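Local coordinates for protein endoglucanase E (Clostridium thermocellum, PDB 2WAO) that cleaves cellulose as an endoglucanase and, through this family 2 esterase domain, which binds cellohexaose, probably removes acetyl groups from plant cell-wall polysaccharides, at residues 161-164 against 169-172. Sequence-based numbering, arbitrary orientation.
Sequences ITAR and SANM. With FMT (formic acid), chain I.
Two methyl groups make the apolar contact: A163 CB, on the helix, meets A170 CB, on the strand, at 3.7 Å. Both CA-CB bonds point across the gap, and with nothing longer than a methyl between them the backbones come close, A163 CA lying 6.0 Å from S169 CA. A163 CB also brushes the S169 main chain, 4.5 Å from its carbonyl carbon. The area buried is small, 79 Å² over both sides. The CB of S169 points away from the helix, and its OG hydrogen-bonds to Y212 OH.

Helix 158-165 runs through a short connection into strand 168-174, an outermost strand of the parallel five-stranded sheet in the GDSL (SGNH-hydrolase) domain. The helix thus packs on the strand that directly follows it, as in the alpha/beta layering of this fold. Backbone bonds from S169 and N171 to I125 tie the strand to its neighbour 123-129, while T162 turns to helix 313-331, touching A320, L323 and T324.

The polar contact of the helix is made by R164, whose CB points away from the strand. It grips a formic acid molecule, probably from the crystallisation liquor, with two nearly straight bonds: NE to FMT O2 at 2.9 Å (173°) and NH2 to FMT O1 at 2.9 Å (175°). The ligand sits at the guanidinium edge, its carbon in plane. With the chain bent at chi3 (-62°), the guanidinium lies back along its own helix, I161 CA standing 3.8 Å above one of its faces, off-centre. NH1 bonds to Y155 O, and the Y155 ring adds a cation-pi contact.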
loop_
_atom_site.group_PDB
_atom_site.type_symbol
_atom_site.label_atom_id
_atom_site.label_comp_id
_atom_site.label_asym_id
_atom_site.label_seq_id
_atom_site.Cartn_x
_atom_site.Cartn_y
_atom_site.Cartn_z
ATOM N N ILE A 161 -2.321 4.534 -7.458
ATOM C CA ILE A 161 -2.691 5.142 -8.726
ATOM C C ILE A 161 -3.561 4.108 -9.528
ATOM O O ILE A 161 -4.618 4.469 -10.142
ATOM C CB ILE A 161 -1.416 5.482 -9.530
ATOM C CG1 ILE A 161 -0.593 6.609 -8.855
ATOM C CG2 ILE A 161 -1.818 5.870 -10.998
ATOM C CD1 ILE A 161 0.850 6.686 -9.431
ATOM N N THR A 162 -3.138 2.837 -9.489
ATOM C CA THR A 162 -3.884 1.717 -10.160
ATOM C C THR A 162 -5.312 1.621 -9.557
ATOM O O THR A 162 -6.299 1.510 -10.277
ATOM C CB THR A 162 -3.092 0.380 -9.987
ATOM O OG1 THR A 162 -1.858 0.462 -10.730
ATOM C CG2 THR A 162 -3.894 -0.840 -10.528
ATOM N N ALA A 163 -5.411 1.690 -8.233
ATOM C CA ALA A 163 -6.714 1.636 -7.592
ATOM C C ALA A 163 -7.600 2.816 -8.028
ATOM O O ALA A 163 -8.775 2.597 -8.338
ATOM C CB ALA A 163 -6.598 1.538 -6.056
ATOM N N ARG A 164 -7.045 4.031 -8.079
ATOM C CA ARG A 164 -7.849 5.182 -8.517
ATOM C C ARG A 164 -8.213 4.961 -9.997
ATOM O O ARG A 164 -9.373 5.217 -10.355
ATOM C CB ARG A 164 -7.113 6.512 -8.315
ATOM C CG ARG A 164 -7.025 6.941 -6.904
ATOM C CD ARG A 164 -6.529 8.382 -6.792
ATOM N NE ARG A 164 -5.185 8.597 -7.329
ATOM C CZ ARG A 164 -4.052 8.439 -6.631
ATOM N NH1 ARG A 164 -4.070 7.992 -5.367
ATOM N NH2 ARG A 164 -2.899 8.683 -7.217
ATOM N N SER A 169 -11.107 0.317 -4.179
ATOM C CA SER A 169 -10.367 0.619 -2.944
ATOM C C SER A 169 -9.139 -0.303 -2.880
ATOM O O SER A 169 -9.056 -1.318 -3.601
ATOM C CB SER A 169 -11.287 0.430 -1.740
ATOM O OG SER A 169 -11.691 -0.898 -1.690
ATOM N N ALA A 170 -8.165 0.058 -2.052
ATOM C CA ALA A 170 -6.957 -0.774 -1.968
ATOM C C ALA A 170 -6.484 -0.836 -0.528
ATOM O O ALA A 170 -6.526 0.178 0.184
ATOM C CB ALA A 170 -5.868 -0.253 -2.887
ATOM N N ASN A 171 -6.131 -2.044 -0.082
ATOM C CA ASN A 171 -5.385 -2.221 1.158
ATOM C C ASN A 171 -3.906 -2.527 0.779
ATOM O O ASN A 171 -3.636 -3.410 -0.045
ATOM C CB ASN A 171 -6.004 -3.277 2.067
ATOM C CG ASN A 171 -7.368 -2.847 2.655
ATOM O OD1 ASN A 171 -7.844 -1.696 2.460
ATOM N ND2 ASN A 171 -7.997 -3.765 3.371
ATOM N N MET A 172 -2.968 -1.772 1.364
ATOM C CA MET A 172 -1.550 -1.888 1.004
ATOM C C MET A 172 -0.745 -2.548 2.122
ATOM O O MET A 172 -0.255 -1.881 3.053
ATOM C CB MET A 172 -0.948 -0.526 0.593
ATOM C CG MET A 172 -1.627 0.137 -0.611
ATOM S SD MET A 172 -1.187 1.884 -0.870
ATOM C CE MET A 172 0.532 1.818 -1.440
HETATM C C FMT I . -3.910 9.243 -10.568
HETATM O O1 FMT I . -2.899 9.700 -9.978
HETATM O O2 FMT I . -5.091 9.236 -10.129
#